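PDB 1KTW: iota-carrageenase from Alteromonas sp. ATCC 43554, which hydrolyses the beta-1,4 linkages within iota-carrageenan, a sulfated galactan of red algal cell walls, inverting the anomeric configuration. Local coordinates for residues A[37-42]-A[65-70]; A[44-49]-A[71-76]; A[58-63]-A[78-83]. One frame throughout, in Å; residues are numbered along the deposited sequence.

Contact 1. Residues A[37-42]-A[65-70]; sequences DDSNAL and YHFLGI. With CA (calcium ion), chain H.
Leu42 lays its CD2 methyl almost squarely over the middle of the Phe67 ring, 3.6 Å from the ring centroid and only 10° off the normal, a CH-pi contact. The methyl gets there because CG stands anti to the backbone N (chi1 177°), which sends the branch down from the helix onto the strand. CD2 also meets Ile70 CG1, at about a right angle to the ring direction, so one methyl serves both an aromatic face and an aliphatic chain, while the ring's edge faces the backbone at Asp38 O and Ser39 N.

At the other end the contact turns polar. Asp38 N donates to His66 O (2.9 Å), and His66 N returns a nearly straight bond, 167° at the hydrogen, to the anti lone pair of Asp38 OD2. Both carboxylate oxygens of Asp38 also hold a calcium ion at 2.5 Å, whose shell is completed by two waters, Asn31 O, Asp34 OD1 and Ser36 O. Ser39 OG works in two directions: it gives its proton to the syn lone pair of Asp37 OD1 (2.7 Å) and accepts Leu68 N at 3.2 Å in a bent bond. Asp37 OD1 is additionally bonded to Thr89 OG1. Were Ser39 an alanine, the amide of Leu68 would probably lose its acceptor and Asp37 OD1 one of its ties, setting that carboxylate freer to turn.

The helix start is thus joined to one turn of the pectate lyase-like beta-helix by Asp38, Ser39 OG and the packing of Leu42; the calcium ion reaches the strand through the Asp38 carboxylate. Calcium binding probably helps to fix OD2 where it grips the His66 amide, and the positive ion is likely to keep Asp38 ionised.

Contact 2. Residues A[44-49]-A[71-76]; sequences RAINAI and QMKSNV
With CG1 anti to its carbonyl carbon (chi1 -67°) and the chain extended beyond it (chi2 167°), Ile46 stretches CD1 to the sulfur of Met72, 3.6 Å away, while CG2, anti to the backbone N, is left to meet Lys73. Lys73 is folded rather than extended: bends at chi2 (-69°) and chi4 carry its chain past Ile46 and bring NZ back to the helix. There the ammonium group donates to Asn47 OD1 at 2.9 Å, approaching from above the carbonyl plane instead of along a lone pair. The same oxygen accepts Gln43 NE2, so two donors grip it. The aliphatic part of the lysine is used as well, CG lying 3.7 Å from Ile46 CG2.

Further along the helix, Val76 presents a single methyl, CG2, to two neighbours. It rests on the carbonyl oxygen of Ile46 at 3.6 Å and on Ile49 CG2 at 3.8 Å, Ile49 and Val76 crossing at about a right angle. Between Lys73 and Val76 the chain makes a type II beta turn, where Ser50 OG bonds Ser74 O.

Helix 39-50 therefore covers the connection between strands 64-71 and 76-80 with a buried row of methyls and a partly exposed polar margin. The lysine serves both, its methylenes packing on isoleucine while its charge is met by a neutral amide oxygen, an ion-dipole pairing rather than a salt bridge.

Contact 3. Residues A[58-63]-A[78-83]; sequences LLIPNG and IRVESD. With CA (calcium ion), chain E; CA (calcium ion), chain G.
Ile60 and Ile78 meet obliquely on the buried face of a parallel strand pair, CD1 of the first 3.9 Å from CG2 of the second, with Leu58 and Val80 on the same face. Leu59 and Arg79 project from the other face, where Leu59 CD1 lies over the Arg79 carbonyl and the guanidinium leads away from Leu59, NH1 bonding Ser112 OG and also Ile78 O of its own strand. The ladder between them is regular: Arg79 N to Leu58 O, Ile60 N to Arg79 O, and Glu81 N to Ile60 O at 3.1 Å.

Beyond the strands, side chains continue the pairing. Asn62 and Glu81 cross at about a right angle, yet their amide and carboxylate planes lie only 30° apart. Asn62 N bonds the anti lone pair of Glu81 OE1 at 2.9 Å, and Asn62 OD1 takes Asp83 N at 2.8 Å, the donor tilted 29° from the carbonyl plane.

Both oxygens of Glu81 bind one calcium ion at 2.4 Å, while Ser82 O holds another together with Gly119 O and Asn118 OD1. Apolar packing thus gives way to ion binding where these beta-helix strands end, and OE1, shared by metal and amide, probably stays strongly polarised.

How the contacts relate
The three contacts build up the same end of the beta-helix, their centres 13 to 16 Å apart. Helix 39-50 serves contacts 1 and 2, which meet where Ile70 CG2 touches Ile46 CD1 at 3.5 Å. Leu58 of contact 3 continues this apolar interior: its CD2 lies 3.6 Å from Leu42 CD1 of contact 1, and its CB 3.8 Å from Ile49 CD1 of contact 2. Tyr65 CE2 adds a second junction, with Ile60 CG2 at 3.7 Å. Calcium ions sit at the margins of contacts 1 and 3. Bound carrageenan sugars lie beyond, the nearest about 10 Å from the Leu68 side chain and about 12 Å from that of Gln71.

Contact 1. Residues A[37-42]-A[65-70]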
loop_
_atom_site.group_PDB
_atom_site.type_symbol
_atom_site.label_atom_id
_atom_site.label_comp_id
_atom_site.label_asym_id
_atom_site.label_seq_id
_atom_site.Cartn_x
_atom_site.Cartn_y
_atom_site.Cartn_z
ATOM N N ASP A 37 -10.045 10.497 25.092
ATOM C CA ASP A 37 -8.705 10.638 24.507
ATOM C C ASP A 37 -7.548 10.401 25.496
ATOM O O ASP A 37 -7.554 10.909 26.624
ATOM C CB ASP A 37 -8.585 12.031 23.872
ATOM C CG ASP A 37 -7.265 12.235 23.121
ATOM O OD1 ASP A 37 -6.887 11.374 22.296
ATOM O OD2 ASP A 37 -6.613 13.275 23.343
ATOM N N ASP A 38 -6.556 9.630 25.045
ATOM C CA ASP A 38 -5.375 9.289 25.841
ATOM C C ASP A 38 -4.070 9.816 25.198
ATOM O O ASP A 38 -2.966 9.449 25.623
ATOM C CB ASP A 38 -5.286 7.754 25.970
ATOM C CG ASP A 38 -6.538 7.140 26.608
ATOM O OD1 ASP A 38 -6.753 7.380 27.819
ATOM O OD2 ASP A 38 -7.310 6.433 25.902
ATOM N N SER A 39 -4.198 10.670 24.186
ATOM C CA SER A 39 -3.035 11.208 23.477
ATOM C C SER A 39 -2.035 11.992 24.330
ATOM O O SER A 39 -0.828 11.857 24.134
ATOM C CB SER A 39 -3.483 12.069 22.287
ATOM O OG SER A 39 -4.315 11.330 21.400
ATOM N N ASN A 40 -2.507 12.813 25.268
ATOM C CA ASN A 40 -1.555 13.562 26.098
ATOM C C ASN A 40 -0.681 12.647 26.940
ATOM O O ASN A 40 0.528 12.845 27.030
ATOM C CB ASN A 40 -2.261 14.544 27.043
ATOM C CG ASN A 40 -1.272 15.266 27.965
ATOM O OD1 ASN A 40 -1.215 15.011 29.177
ATOM N ND2 ASN A 40 -0.474 16.154 27.386
ATOM N N ALA A 41 -1.293 11.639 27.554
ATOM C CA ALA A 41 -0.542 10.712 28.393
ATOM C C ALA A 41 0.533 9.961 27.589
ATOM O O ALA A 41 1.660 9.792 28.062
ATOM C CB ALA A 41 -1.490 9.731 29.047
ATOM N N LEU A 42 0.188 9.514 26.382
ATOM C CA LEU A 42 1.149 8.792 25.542
ATOM C C LEU A 42 2.272 9.731 25.065
ATOM O O LEU A 42 3.438 9.358 25.088
ATOM C CB LEU A 42 0.448 8.151 24.319
ATOM C CG LEU A 42 1.337 7.400 23.293
ATOM C CD1 LEU A 42 2.187 6.361 24.004
ATOM C CD2 LEU A 42 0.468 6.716 22.226
ATOM N N TYR A 65 -8.014 2.154 24.289
ATOM C CA TYR A 65 -7.463 3.513 24.251
ATOM C C TYR A 65 -7.794 4.264 22.957
ATOM O O TYR A 65 -8.023 3.640 21.908
ATOM C CB TYR A 65 -5.923 3.474 24.396
ATOM C CG TYR A 65 -5.431 2.714 25.608
ATOM C CD1 TYR A 65 -5.225 3.361 26.832
ATOM C CD2 TYR A 65 -5.246 1.328 25.552
ATOM C CE1 TYR A 65 -4.858 2.637 27.976
ATOM C CE2 TYR A 65 -4.882 0.598 26.693
ATOM C CZ TYR A 65 -4.694 1.262 27.902
ATOM O OH TYR A 65 -4.386 0.531 29.034
ATOM N N HIS A 66 -7.803 5.596 23.045
ATOM C CA HIS A 66 -8.062 6.493 21.908
ATOM C C HIS A 66 -6.836 7.413 21.660
ATOM O O HIS A 66 -6.424 8.142 22.563
ATOM C CB HIS A 66 -9.328 7.344 22.175
ATOM C CG HIS A 66 -10.617 6.569 22.082
ATOM N ND1 HIS A 66 -11.031 5.677 23.052
ATOM C CD2 HIS A 66 -11.558 6.528 21.110
ATOM C CE1 HIS A 66 -12.171 5.120 22.679
ATOM N NE2 HIS A 66 -12.513 5.618 21.504
ATOM N N PHE A 67 -6.255 7.370 20.448
ATOM C CA PHE A 67 -5.082 8.196 20.101
ATOM C C PHE A 67 -5.201 8.843 18.709
ATOM O O PHE A 67 -5.913 8.336 17.842
ATOM C CB PHE A 67 -3.770 7.375 20.022
ATOM C CG PHE A 67 -3.412 6.588 21.264
ATOM C CD1 PHE A 67 -3.256 7.213 22.505
ATOM C CD2 PHE A 67 -3.160 5.213 21.169
ATOM C CE1 PHE A 67 -2.853 6.478 23.632
ATOM C CE2 PHE A 67 -2.760 4.472 22.287
ATOM C CZ PHE A 67 -2.606 5.109 23.523
ATOM N N LEU A 68 -4.450 9.930 18.502
ATOM C CA LEU A 68 -4.358 10.613 17.203
ATOM C C LEU A 68 -3.190 11.612 17.188
ATOM O O LEU A 68 -2.937 12.296 18.180
ATOM C CB LEU A 68 -5.660 11.357 16.839
ATOM C CG LEU A 68 -5.840 11.559 15.320
ATOM C CD1 LEU A 68 -6.078 10.208 14.664
ATOM C CD2 LEU A 68 -7.020 12.481 15.012
ATOM N N GLY A 69 -2.486 11.678 16.057
ATOM C CA GLY A 69 -1.373 12.606 15.866
ATOM C C GLY A 69 -0.162 12.477 16.780
ATOM O O GLY A 69 0.540 13.468 17.034
ATOM N N ILE A 70 0.111 11.268 17.257
ATOM C CA ILE A 70 1.241 11.060 18.165
ATOM C C ILE A 70 2.602 11.191 17.447
ATOM O O ILE A 70 2.789 10.641 16.353
ATOM C CB ILE A 70 1.155 9.662 18.833
ATOM C CG1 ILE A 70 -0.237 9.458 19.450
ATOM C CG2 ILE A 70 2.239 9.520 19.896
ATOM C CD1 ILE A 70 -0.600 10.471 20.564
HETATM CA CA CA H . -9.186 6.706 27.513
HETATM O O HOH W 1 -10.126 4.928 26.280
HETATM O O HOH W 2 -9.215 8.656 29.037
#

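Contact 2. Residues A[44-49]-A[71-76]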
loop_
_atom_site.group_PDB
_atom_site.type_symbol
_atom_site.label_atom_id
_atom_site.label_comp_id
_atom_site.label_asym_id
_atom_site.label_seq_id
_atom_site.Cartn_x
_atom_site.Cartn_y
_atom_site.Cartn_z
ATOM N N ARG A 44 3.478 12.457 26.512
ATOM C CA ARG A 44 4.375 12.812 27.619
ATOM C C ARG A 44 5.267 11.615 27.960
ATOM O O ARG A 44 6.446 11.777 28.279
ATOM C CB ARG A 44 3.576 13.240 28.875
ATOM C CG ARG A 44 2.998 14.657 28.786
ATOM C CD ARG A 44 2.360 15.133 30.121
ATOM N NE ARG A 44 1.219 14.305 30.503
ATOM C CZ ARG A 44 1.233 13.416 31.490
ATOM N NH1 ARG A 44 2.337 13.235 32.201
ATOM N NH2 ARG A 44 0.131 12.720 31.777
ATOM N N ALA A 45 4.699 10.412 27.888
ATOM C CA ALA A 45 5.460 9.193 28.160
ATOM C C ALA A 45 6.625 9.088 27.175
ATOM O O ALA A 45 7.763 8.821 27.563
ATOM C CB ALA A 45 4.553 7.957 28.010
ATOM N N ILE A 46 6.318 9.281 25.895
ATOM C CA ILE A 46 7.328 9.202 24.836
ATOM C C ILE A 46 8.434 10.249 25.030
ATOM O O ILE A 46 9.628 9.927 24.954
ATOM C CB ILE A 46 6.660 9.379 23.443
ATOM C CG1 ILE A 46 5.750 8.164 23.146
ATOM C CG2 ILE A 46 7.727 9.534 22.354
ATOM C CD1 ILE A 46 4.789 8.379 21.931
ATOM N N ASN A 47 8.038 11.493 25.288
ATOM C CA ASN A 47 9.007 12.567 25.499
ATOM C C ASN A 47 9.904 12.357 26.729
ATOM O O ASN A 47 11.116 12.613 26.677
ATOM C CB ASN A 47 8.291 13.924 25.607
ATOM C CG ASN A 47 7.598 14.325 24.305
ATOM O OD1 ASN A 47 7.885 13.776 23.238
ATOM N ND2 ASN A 47 6.691 15.294 24.389
ATOM N N ALA A 48 9.320 11.899 27.832
ATOM C CA ALA A 48 10.091 11.678 29.052
ATOM C C ALA A 48 11.140 10.592 28.825
ATOM O O ALA A 48 12.284 10.692 29.294
ATOM C CB ALA A 48 9.152 11.283 30.212
ATOM N N ILE A 49 10.753 9.547 28.099
ATOM C CA ILE A 49 11.677 8.458 27.811
ATOM C C ILE A 49 12.827 8.901 26.879
ATOM O O ILE A 49 14.001 8.592 27.138
ATOM C CB ILE A 49 10.932 7.247 27.174
ATOM C CG1 ILE A 49 9.967 6.629 28.204
ATOM C CG2 ILE A 49 11.957 6.190 26.685
ATOM C CD1 ILE A 49 9.083 5.471 27.640
ATOM N N GLN A 71 3.542 11.921 18.055
ATOM C CA GLN A 71 4.885 12.088 17.479
ATOM C C GLN A 71 5.889 11.167 18.186
ATOM O O GLN A 71 6.213 11.379 19.364
ATOM C CB GLN A 71 5.367 13.545 17.627
ATOM C CG GLN A 71 4.409 14.584 17.050
ATOM C CD GLN A 71 4.258 14.463 15.554
ATOM O OE1 GLN A 71 5.224 14.645 14.810
ATOM N NE2 GLN A 71 3.042 14.150 15.097
ATOM N N MET A 72 6.388 10.149 17.484
ATOM C CA MET A 72 7.354 9.228 18.095
ATOM C C MET A 72 8.739 9.884 18.187
ATOM O O MET A 72 9.026 10.830 17.450
ATOM C CB MET A 72 7.424 7.910 17.297
ATOM C CG MET A 72 6.091 7.126 17.266
ATOM S SD MET A 72 5.521 6.583 18.926
ATOM C CE MET A 72 3.765 6.276 18.620
ATOM N N LYS A 73 9.583 9.379 19.092
ATOM C CA LYS A 73 10.926 9.939 19.320
ATOM C C LYS A 73 12.020 8.883 19.456
ATOM O O LYS A 73 11.726 7.718 19.699
ATOM C CB LYS A 73 10.909 10.802 20.586
ATOM C CG LYS A 73 9.855 11.932 20.571
ATOM C CD LYS A 73 10.201 13.016 19.561
ATOM C CE LYS A 73 9.110 14.110 19.451
ATOM N NZ LYS A 73 8.845 14.812 20.752
ATOM N N SER A 74 13.283 9.309 19.334
ATOM C CA SER A 74 14.438 8.412 19.417
ATOM C C SER A 74 14.584 7.640 20.725
ATOM O O SER A 74 14.333 8.168 21.819
ATOM C CB SER A 74 15.748 9.190 19.178
ATOM O OG SER A 74 15.813 9.745 17.870
ATOM N N ASN A 75 15.031 6.394 20.595
ATOM C CA ASN A 75 15.282 5.505 21.721
ATOM C C ASN A 75 14.045 5.151 22.583
ATOM O O ASN A 75 14.163 4.897 23.786
ATOM C CB ASN A 75 16.415 6.095 22.579
ATOM C CG ASN A 75 17.725 6.260 21.795
ATOM O OD1 ASN A 75 18.235 5.304 21.208
ATOM N ND2 ASN A 75 18.283 7.470 21.807
ATOM N N VAL A 76 12.869 5.115 21.950
ATOM C CA VAL A 76 11.618 4.748 22.632
ATOM C C VAL A 76 11.126 3.383 22.102
ATOM O O VAL A 76 11.018 3.178 20.890
ATOM C CB VAL A 76 10.532 5.828 22.415
ATOM C CG1 VAL A 76 9.181 5.352 22.989
ATOM C CG2 VAL A 76 10.974 7.142 23.120
#

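Contact 3. Residues A[58-63]-A[78-83]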
loop_
_atom_site.group_PDB
_atom_site.type_symbol
_atom_site.label_atom_id
_atom_site.label_comp_id
_atom_site.label_asym_id
_atom_site.label_seq_id
_atom_site.Cartn_x
_atom_site.Cartn_y
_atom_site.Cartn_z
ATOM N N LEU A 58 8.099 1.361 27.143
ATOM C CA LEU A 58 6.788 1.809 27.637
ATOM C C LEU A 58 5.763 0.696 27.419
ATOM O O LEU A 58 5.598 0.237 26.292
ATOM C CB LEU A 58 6.315 3.046 26.875
ATOM C CG LEU A 58 4.883 3.513 27.189
ATOM C CD1 LEU A 58 4.842 4.117 28.596
ATOM C CD2 LEU A 58 4.445 4.541 26.168
ATOM N N LEU A 59 5.085 0.254 28.480
ATOM C CA LEU A 59 4.058 -0.796 28.334
ATOM C C LEU A 59 2.651 -0.199 28.250
ATOM O O LEU A 59 2.284 0.664 29.060
ATOM C CB LEU A 59 4.078 -1.775 29.527
ATOM C CG LEU A 59 3.047 -2.913 29.431
ATOM C CD1 LEU A 59 3.487 -3.888 28.321
ATOM C CD2 LEU A 59 2.914 -3.657 30.763
ATOM N N ILE A 60 1.871 -0.639 27.265
ATOM C CA ILE A 60 0.469 -0.189 27.142
ATOM C C ILE A 60 -0.313 -1.440 27.595
ATOM O O ILE A 60 -0.411 -2.426 26.857
ATOM C CB ILE A 60 0.121 0.198 25.682
ATOM C CG1 ILE A 60 0.952 1.424 25.255
ATOM C CG2 ILE A 60 -1.385 0.499 25.566
ATOM C CD1 ILE A 60 0.621 1.957 23.862
ATOM N N PRO A 61 -0.870 -1.415 28.824
ATOM C CA PRO A 61 -1.619 -2.553 29.384
ATOM C C PRO A 61 -3.041 -2.813 28.856
ATOM O O PRO A 61 -3.659 -1.937 28.253
ATOM C CB PRO A 61 -1.567 -2.269 30.894
ATOM C CG PRO A 61 -1.727 -0.769 30.949
ATOM C CD PRO A 61 -0.855 -0.272 29.763
ATOM N N ASN A 62 -3.568 -4.018 29.094
ATOM C CA ASN A 62 -4.903 -4.359 28.582
ATOM C C ASN A 62 -5.956 -3.283 28.875
ATOM O O ASN A 62 -6.025 -2.755 29.985
ATOM C CB ASN A 62 -5.378 -5.715 29.128
ATOM C CG ASN A 62 -4.637 -6.885 28.503
ATOM O OD1 ASN A 62 -4.376 -6.898 27.296
ATOM N ND2 ASN A 62 -4.302 -7.877 29.319
ATOM N N GLY A 63 -6.755 -2.970 27.854
ATOM C CA GLY A 63 -7.793 -1.960 27.955
ATOM C C GLY A 63 -8.081 -1.394 26.568
ATOM O O GLY A 63 -7.516 -1.884 25.580
ATOM N N ILE A 78 7.992 0.694 22.530
ATOM C CA ILE A 78 6.636 0.410 23.006
ATOM C C ILE A 78 6.181 -1.053 22.873
ATOM O O ILE A 78 6.337 -1.670 21.811
ATOM C CB ILE A 78 5.635 1.339 22.248
ATOM C CG1 ILE A 78 5.983 2.808 22.544
ATOM C CG2 ILE A 78 4.178 0.991 22.625
ATOM C CD1 ILE A 78 5.159 3.852 21.760
ATOM N N ARG A 79 5.626 -1.602 23.962
ATOM C CA ARG A 79 5.112 -2.975 23.984
ATOM C C ARG A 79 3.619 -2.917 24.368
ATOM O O ARG A 79 3.248 -2.146 25.256
ATOM C CB ARG A 79 5.914 -3.827 24.979
ATOM C CG ARG A 79 7.405 -3.974 24.587
ATOM C CD ARG A 79 7.547 -4.683 23.224
ATOM N NE ARG A 79 8.942 -4.839 22.789
ATOM C CZ ARG A 79 9.609 -3.977 22.025
ATOM N NH1 ARG A 79 9.028 -2.861 21.580
ATOM N NH2 ARG A 79 10.876 -4.238 21.699
ATOM N N VAL A 80 2.793 -3.741 23.712
ATOM C CA VAL A 80 1.325 -3.728 23.887
ATOM C C VAL A 80 0.745 -5.094 24.281
ATOM O O VAL A 80 0.976 -6.086 23.574
ATOM C CB VAL A 80 0.653 -3.281 22.546
ATOM C CG1 VAL A 80 -0.864 -3.123 22.715
ATOM C CG2 VAL A 80 1.286 -1.963 22.051
ATOM N N GLU A 81 -0.027 -5.145 25.377
ATOM C CA GLU A 81 -0.601 -6.425 25.841
ATOM C C GLU A 81 -1.632 -7.008 24.857
ATOM O O GLU A 81 -2.265 -6.281 24.082
ATOM C CB GLU A 81 -1.188 -6.295 27.271
ATOM C CG GLU A 81 -0.107 -6.014 28.368
ATOM C CD GLU A 81 -0.569 -6.297 29.820
ATOM O OE1 GLU A 81 -1.630 -5.781 30.234
ATOM O OE2 GLU A 81 0.147 -7.032 30.556
ATOM N N SER A 82 -1.787 -8.328 24.911
ATOM C CA SER A 82 -2.642 -9.083 23.986
ATOM C C SER A 82 -4.149 -8.827 23.867
ATOM O O SER A 82 -4.758 -9.229 22.868
ATOM C CB SER A 82 -2.433 -10.580 24.220
ATOM O OG SER A 82 -3.028 -11.309 23.164
ATOM N N ASP A 83 -4.757 -8.190 24.860
ATOM C CA ASP A 83 -6.196 -7.903 24.784
ATOM C C ASP A 83 -6.483 -6.409 24.620
ATOM O O ASP A 83 -7.591 -5.950 24.880
ATOM C CB ASP A 83 -6.922 -8.413 26.035
ATOM C CG ASP A 83 -7.070 -9.923 26.053
ATOM O OD1 ASP A 83 -7.359 -10.513 24.991
ATOM O OD2 ASP A 83 -6.916 -10.519 27.139
HETATM CA CA CA E . -1.325 -6.721 32.464
HETATM CA CA CA G . -5.036 -10.832 21.103
HETATM O O HOH W 3 -5.025 -11.492 18.509
#